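Local coordinates for malonyl-CoA-[acyl-carrier-protein] transacylase (Coxiella burnetii, PDB 3TQE) that probably transfers the malonyl group from malonyl-CoA to holo acyl carrier protein, the step that supplies malonyl units to bacterial fatty acid synthesis, at residues A[107-111]-A[112-116]; A[69-72]-A[73-77]; A[214-217]-A[218-222]. All coordinates share one frame; numbering follows the deposited sequence. Where two conformers were deposited one is given.

Overall arrangement
Interactions 1 and 2 share a packing interface: Leu-71 CD2 lies 3.5 Å from Ala-114 O, and the Phe-111 ring rests against Thr-72 and Val-75, so helix 63-83 and the start of helix 111-128 pack against each other here. Interaction 2 is fully buried, and its pairing is almost wholly backbone bonds and aliphatic contact. Interaction 1 is half core, half surface: an aromatic-aliphatic contact inside, lysine, glutamates and a water outside. Interaction 3, its centre about 14 Å from that of interaction 1 and about 22 Å from that of interaction 2, is similarly two-sided, but at a helix's C-terminal end; its helix, 210-220, packs on another part of helix 111-128.

Interaction 1: A[107-111]-A[112-116]; sequences GALKF and EEAVK
The start of helix 111-128, entered from the loop that follows helix 97-105, brings Phe-111 against Val-115 and Lys-110 against Glu-113. Lys-110 occupies the N-cap position, and its carbonyl O accepts the first clear i to i+4 bond, from Ala-114 N at 2.9 Å and with an N-H...O angle of 159°. The next bond, Val-115 N to Phe-111 O, matches it in length. One turn apart, the side chains of these last two residues also meet: Val-115 CG2 lies over one face of the Phe-111 ring, 3.8 Å from its centroid and 26° off the normal, a CH-pi contact displaced toward CE1 and CZ. With CG of Phe-111 anti to its backbone N (chi1 175°) and CG2 of Val-115 beside its own N, ring and methyl come together on the buried side. Leu-109 CD1 reaches Ala-114 CB more loosely, at 4.1 Å.

The outer side is polar. In the Lys-110 conformer described, one of two deposited, the extended chain runs across Glu-113 with CD 3.8 Å from OE2; NZ, its placement uncertain, is 4.2 Å from Glu-112 OE1, beyond salt-bridge range. A water accepts from Lys-110 N and bridges it to Glu-113 OE1 (2.7 Å). The N-cap residue Lys-110 thus opens helix 111-128 with Glu-113 beside it on the outside, while Phe-111 meets Thr-72 and Val-75 of helix 63-83 within the acyl transferase fold.

Interaction 2: A[69-72]-A[73-77]; sequences ALLT and ADVAI
From Ala-69 to Ile-77 the backbone is an unbroken alpha-helix, and four successive i to i+4 bonds join its two halves: Ala-73 N to Ala-69 O, Asp-74 N to Leu-70 O, Val-75 N to Leu-71 O and Ala-76 N to Thr-72 O. All measure 2.8 to 2.9 Å, and their N-H...O angles of 157° to 164° show no break or kink. Leu-71 and Val-75, one turn apart, stand side by side and point the same way, with Leu-71 CD1 4.1 Å from Val-75 CG2. Leu-71 CG lies anti to the backbone N (chi1 171°), whereas the touching Val-75 methyl sits beside its own N and also approaches Leu-71 O at 3.2 Å.

The pair belongs to a part of helix 63-83 that is buried here in the acyl transferase fold; Leu-71 packs on Ala-114 and Val-118, and Val-75 on Val-104. Thr-72 faces helix 31-44, its OG1 hydrogen-bonded to Pro-68 O one turn back. Asp-74 OD1 is 3.3 Å from Leu-70 O, two acceptors that do not bond. Leu-70 itself packs on Leu-97, which follows the predicted active-site residue Ser-96 in sequence.

Interaction 3: A[214-217]-A[218-222]; sequences DRLA and QDIAK
Leu-216 and Ile-220 form the inward-facing i to i+4 pair in the last turns of helix 210-220, an amphipathic helix of the acyl transferase fold. Leu-216 has CG anti to its backbone N (chi1 -164°), while Ile-220 carries CG1 beside its own N with CD1 extended beyond it. The two chains slant across each other, and in the Ile-220 conformer described here CD1 meets Leu-216 CG at 3.6 Å and CD2 at 3.7 Å. Beneath them the backbone bond from Ile-220 N to Leu-216 O is short and straight, 2.9 Å with an N-H...O angle of 161°. The following bond, Ala-221 N to Ala-217 O, lengthens to 3.1 Å and bends to 144°. Leu-117, Tyr-100 and Ile-252, from three separate helices, all touch both members of the apolar pair.

The polar flank is organised differently. Asp-219 directs its carboxylate to helix 111-128, where OD2 is hydrogen-bonded to Tyr-124 OH; Arg-215 reaches the same helix through a salt bridge from NH1 to Glu-127. Gln-218 N gives Arg-215 O only a weak bond, 3.1 Å long. The extended Gln-218 chain passes Asp-214 O, with CG 3.6 Å from it, and ends at a water that donates to both Gln-218 OE1 and Arg-215 O, each at 2.8 Å.

Interaction 1: A[107-111]-A[112-116]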
loop_
_atom_site.group_PDB
_atom_site.type_symbol
_atom_site.label_atom_id
_atom_site.label_comp_id
_atom_site.label_asym_id
_atom_site.label_seq_id
_atom_site.Cartn_x
_atom_site.Cartn_y
_atom_site.Cartn_z
ATOM N N GLY A 107 7.116 -2.821 14.401
ATOM C CA GLY A 107 7.646 -2.141 15.560
ATOM C C GLY A 107 8.610 -1.008 15.279
ATOM O O GLY A 107 9.252 -0.517 16.191
ATOM N N ALA A 108 8.684 -0.546 14.042
ATOM C CA ALA A 108 9.632 0.494 13.684
ATOM C C ALA A 108 9.076 1.878 13.975
ATOM O O ALA A 108 9.810 2.781 14.306
ATOM C CB ALA A 108 10.004 0.391 12.227
ATOM N N LEU A 109 7.764 2.050 13.817
ATOM C CA LEU A 109 7.085 3.344 13.971
ATOM C C LEU A 109 5.966 3.204 14.975
ATOM O O LEU A 109 5.234 2.205 14.961
ATOM C CB LEU A 109 6.408 3.820 12.677
ATOM C CG LEU A 109 7.222 4.069 11.438
ATOM C CD1 LEU A 109 6.297 4.479 10.291
ATOM C CD2 LEU A 109 8.283 5.138 11.738
ATOM N N LYS A 110 5.822 4.203 15.829
ATOM C CA LYS A 110 4.721 4.258 16.770
ATOM C C LYS A 110 3.449 4.535 15.992
ATOM O O LYS A 110 3.421 5.426 15.156
ATOM C CB LYS A 110 4.933 5.373 17.798
ATOM C CG LYS A 110 3.845 5.422 18.849
ATOM C CD LYS A 110 4.153 6.382 19.989
ATOM C CE LYS A 110 2.999 6.386 20.968
ATOM N NZ LYS A 110 3.429 6.666 22.361
ATOM N N PHE A 111 2.399 3.777 16.267
ATOM C CA PHE A 111 1.158 3.908 15.518
ATOM C C PHE A 111 0.646 5.341 15.435
ATOM O O PHE A 111 0.362 5.820 14.353
ATOM C CB PHE A 111 0.095 2.978 16.105
ATOM C CG PHE A 111 -1.234 3.123 15.491
ATOM C CD1 PHE A 111 -1.382 2.997 14.140
ATOM C CD2 PHE A 111 -2.336 3.393 16.244
ATOM C CE1 PHE A 111 -2.583 3.131 13.558
ATOM C CE2 PHE A 111 -3.571 3.527 15.643
ATOM C CZ PHE A 111 -3.680 3.405 14.307
ATOM N N GLU A 112 0.483 6.020 16.565
ATOM C CA GLU A 112 -0.171 7.335 16.538
ATOM C C GLU A 112 0.727 8.351 15.815
ATOM O O GLU A 112 0.239 9.229 15.116
ATOM C CB GLU A 112 -0.506 7.784 17.951
ATOM C CG GLU A 112 -1.593 6.917 18.592
ATOM C CD GLU A 112 -1.246 6.407 20.000
ATOM O OE1 GLU A 112 -0.454 7.079 20.712
ATOM O OE2 GLU A 112 -1.740 5.310 20.396
ATOM N N GLU A 113 2.035 8.164 15.898
ATOM C CA GLU A 113 2.947 9.005 15.130
ATOM C C GLU A 113 2.795 8.737 13.643
ATOM O O GLU A 113 2.772 9.654 12.819
ATOM C CB GLU A 113 4.375 8.819 15.613
ATOM C CG GLU A 113 4.495 9.286 17.059
ATOM C CD GLU A 113 5.847 9.163 17.691
ATOM O OE1 GLU A 113 6.808 8.711 17.026
ATOM O OE2 GLU A 113 5.927 9.532 18.904
ATOM N N ALA A 114 2.658 7.471 13.298
ATOM C CA ALA A 114 2.463 7.102 11.908
ATOM C C ALA A 114 1.148 7.639 11.361
ATOM O O ALA A 114 1.081 8.018 10.201
ATOM C CB ALA A 114 2.590 5.585 11.722
ATOM N N VAL A 115 0.102 7.638 12.169
ATOM C CA VAL A 115 -1.176 8.188 11.737
ATOM C C VAL A 115 -1.011 9.642 11.341
ATOM O O VAL A 115 -1.487 10.080 10.283
ATOM C CB VAL A 115 -2.246 8.024 12.829
ATOM C CG1 VAL A 115 -3.504 8.856 12.527
ATOM C CG2 VAL A 115 -2.571 6.579 12.992
ATOM N N LYS A 116 -0.353 10.405 12.199
ATOM C CA LYS A 116 -0.157 11.820 11.895
ATOM C C LYS A 116 0.712 11.980 10.648
ATOM O O LYS A 116 0.481 12.855 9.814
ATOM C CB LYS A 116 0.479 12.525 13.064
ATOM C CG LYS A 116 -0.368 12.569 14.283
ATOM C CD LYS A 116 0.312 13.393 15.360
ATOM C CE LYS A 116 -0.509 13.489 16.607
ATOM N NZ LYS A 116 0.335 14.092 17.697
HETATM O O HOH W 1 7.527 6.438 15.718
#

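Interaction 2: A[69-72]-A[73-77]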
loop_
_atom_site.group_PDB
_atom_site.type_symbol
_atom_site.label_atom_id
_atom_site.label_comp_id
_atom_site.label_asym_id
_atom_site.label_seq_id
_atom_site.Cartn_x
_atom_site.Cartn_y
_atom_site.Cartn_z
ATOM N N ALA A 69 -6.992 6.427 7.264
ATOM C CA ALA A 69 -8.050 5.433 7.372
ATOM C C ALA A 69 -7.477 4.051 7.104
ATOM O O ALA A 69 -7.734 3.109 7.835
ATOM C CB ALA A 69 -9.160 5.730 6.403
ATOM N N LEU A 70 -6.715 3.936 6.023
ATOM C CA LEU A 70 -6.187 2.632 5.648
ATOM C C LEU A 70 -5.072 2.192 6.568
ATOM O O LEU A 70 -4.957 1.010 6.914
ATOM C CB LEU A 70 -5.718 2.651 4.224
ATOM C CG LEU A 70 -6.852 2.510 3.237
ATOM C CD1 LEU A 70 -6.274 2.727 1.843
ATOM C CD2 LEU A 70 -7.557 1.145 3.356
ATOM N N LEU A 71 -4.225 3.121 6.995
ATOM C CA LEU A 71 -3.200 2.737 7.954
ATOM C C LEU A 71 -3.859 2.158 9.197
ATOM O O LEU A 71 -3.453 1.119 9.732
ATOM C CB LEU A 71 -2.324 3.928 8.324
ATOM C CG LEU A 71 -1.364 3.690 9.467
ATOM C CD1 LEU A 71 -0.329 2.690 9.027
ATOM C CD2 LEU A 71 -0.752 4.998 9.950
ATOM N N THR A 72 -4.902 2.820 9.659
ATOM C CA THR A 72 -5.600 2.414 10.878
ATOM C C THR A 72 -6.284 1.066 10.674
ATOM O O THR A 72 -6.206 0.206 11.531
ATOM C CB THR A 72 -6.571 3.512 11.311
ATOM O OG1 THR A 72 -5.840 4.711 11.534
ATOM C CG2 THR A 72 -7.291 3.130 12.600
ATOM N N ALA A 73 -6.926 0.890 9.537
ATOM C CA ALA A 73 -7.595 -0.376 9.232
ATOM C C ALA A 73 -6.585 -1.518 9.188
ATOM O O ALA A 73 -6.809 -2.581 9.755
ATOM C CB ALA A 73 -8.336 -0.287 7.924
ATOM N N ASP A 74 -5.456 -1.278 8.528
ATOM C CA ASP A 74 -4.454 -2.321 8.390
ATOM C C ASP A 74 -3.899 -2.681 9.772
ATOM O O ASP A 74 -3.716 -3.852 10.085
ATOM C CB ASP A 74 -3.311 -1.815 7.532
ATOM C CG ASP A 74 -3.623 -1.707 6.031
ATOM O OD1 ASP A 74 -4.747 -1.961 5.569
ATOM O OD2 ASP A 74 -2.659 -1.327 5.302
ATOM N N VAL A 75 -3.582 -1.683 10.585
ATOM C CA VAL A 75 -3.045 -1.935 11.902
ATOM C C VAL A 75 -4.087 -2.609 12.794
ATOM O O VAL A 75 -3.774 -3.498 13.561
ATOM C CB VAL A 75 -2.547 -0.649 12.522
ATOM C CG1 VAL A 75 -2.256 -0.832 13.986
ATOM C CG2 VAL A 75 -1.320 -0.177 11.760
ATOM N N ALA A 76 -5.336 -2.197 12.683
ATOM C CA ALA A 76 -6.408 -2.849 13.451
ATOM C C ALA A 76 -6.460 -4.328 13.153
ATOM O O ALA A 76 -6.627 -5.146 14.066
ATOM C CB ALA A 76 -7.739 -2.181 13.171
ATOM N N ILE A 77 -6.355 -4.674 11.883
ATOM C CA ILE A 77 -6.412 -6.094 11.502
ATOM C C ILE A 77 -5.203 -6.829 12.023
ATOM O O ILE A 77 -5.314 -7.943 12.533
ATOM C CB ILE A 77 -6.590 -6.255 10.001
ATOM C CG1 ILE A 77 -8.016 -5.821 9.646
ATOM C CG2 ILE A 77 -6.288 -7.688 9.554
ATOM C CD1 ILE A 77 -8.261 -5.644 8.186
#

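Interaction 3: A[214-217]-A[218-222]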
loop_
_atom_site.group_PDB
_atom_site.type_symbol
_atom_site.label_atom_id
_atom_site.label_comp_id
_atom_site.label_asym_id
_atom_site.label_seq_id
_atom_site.Cartn_x
_atom_site.Cartn_y
_atom_site.Cartn_z
ATOM N N ASP A 214 9.821 16.543 -0.468
ATOM C CA ASP A 214 10.625 17.505 0.256
ATOM C C ASP A 214 9.966 17.886 1.566
ATOM O O ASP A 214 10.637 18.026 2.585
ATOM C CB ASP A 214 10.859 18.745 -0.574
ATOM C CG ASP A 214 11.749 18.483 -1.795
ATOM O OD1 ASP A 214 12.418 17.433 -1.860
ATOM O OD2 ASP A 214 11.761 19.347 -2.700
ATOM N N ARG A 215 8.655 18.041 1.548
ATOM C CA ARG A 215 7.920 18.393 2.747
ATOM C C ARG A 215 7.889 17.235 3.716
ATOM O O ARG A 215 8.136 17.404 4.918
ATOM C CB ARG A 215 6.523 18.853 2.402
ATOM C CG ARG A 215 6.526 20.146 1.633
ATOM C CD ARG A 215 5.153 20.472 1.157
ATOM N NE ARG A 215 4.306 20.977 2.222
ATOM C CZ ARG A 215 2.999 21.206 2.112
ATOM N NH1 ARG A 215 2.354 20.946 0.977
ATOM N NH2 ARG A 215 2.330 21.699 3.157
ATOM N N LEU A 216 7.607 16.048 3.203
ATOM C CA LEU A 216 7.521 14.904 4.088
ATOM C C LEU A 216 8.864 14.598 4.720
ATOM O O LEU A 216 8.909 14.090 5.837
ATOM C CB LEU A 216 6.980 13.689 3.343
ATOM C CG LEU A 216 6.486 12.567 4.275
ATOM C CD1 LEU A 216 5.283 13.036 5.118
ATOM C CD2 LEU A 216 6.160 11.376 3.419
ATOM N N ALA A 217 9.957 14.881 4.015
ATOM C CA ALA A 217 11.271 14.579 4.552
ATOM C C ALA A 217 11.501 15.336 5.836
ATOM O O ALA A 217 12.154 14.843 6.736
ATOM C CB ALA A 217 12.338 14.892 3.542
ATOM N N GLN A 218 10.964 16.536 5.910
ATOM C CA GLN A 218 11.098 17.341 7.114
ATOM C C GLN A 218 10.380 16.704 8.293
ATOM O O GLN A 218 10.898 16.675 9.415
ATOM C CB GLN A 218 10.587 18.737 6.841
ATOM C CG GLN A 218 11.354 19.456 5.780
ATOM C CD GLN A 218 10.849 20.868 5.551
ATOM O OE1 GLN A 218 9.643 21.124 5.528
ATOM N NE2 GLN A 218 11.780 21.802 5.386
ATOM N N ASP A 219 9.207 16.145 8.045
ATOM C CA ASP A 219 8.452 15.511 9.118
ATOM C C ASP A 219 9.049 14.197 9.521
ATOM O O ASP A 219 9.097 13.855 10.696
ATOM C CB ASP A 219 7.002 15.278 8.701
ATOM C CG ASP A 219 6.262 16.557 8.461
ATOM O OD1 ASP A 219 6.274 17.459 9.327
ATOM O OD2 ASP A 219 5.637 16.667 7.405
ATOM N N ILE A 220 9.502 13.436 8.547
ATOM C CA ILE A 220 10.044 12.100 8.788
ATOM C C ILE A 220 11.343 12.190 9.598
ATOM O O ILE A 220 11.685 11.294 10.321
ATOM C CB ILE A 220 10.202 11.326 7.443
ATOM C CG1 ILE A 220 8.818 10.824 7.002
ATOM C CG2 ILE A 220 11.174 10.167 7.537
ATOM C CD1 ILE A 220 8.792 10.136 5.679
ATOM N N ALA A 221 12.080 13.275 9.438
ATOM C CA ALA A 221 13.313 13.443 10.191
ATOM C C ALA A 221 13.039 13.556 11.677
ATOM O O ALA A 221 13.915 13.268 12.478
ATOM C CB ALA A 221 14.075 14.680 9.697
ATOM N N LYS A 222 11.827 13.961 12.043
ATOM C CA LYS A 222 11.498 14.246 13.441
ATOM C C LYS A 222 10.871 13.064 14.138
ATOM O O LYS A 222 10.724 13.067 15.345
ATOM C CB LYS A 222 10.539 15.429 13.529
ATOM C CG LYS A 222 11.122 16.758 13.087
ATOM C CD LYS A 222 10.059 17.839 13.103
ATOM C CE LYS A 222 10.497 19.084 12.355
ATOM N NZ LYS A 222 11.374 19.961 13.182
HETATM O O HOH W 2 7.236 19.791 6.038
#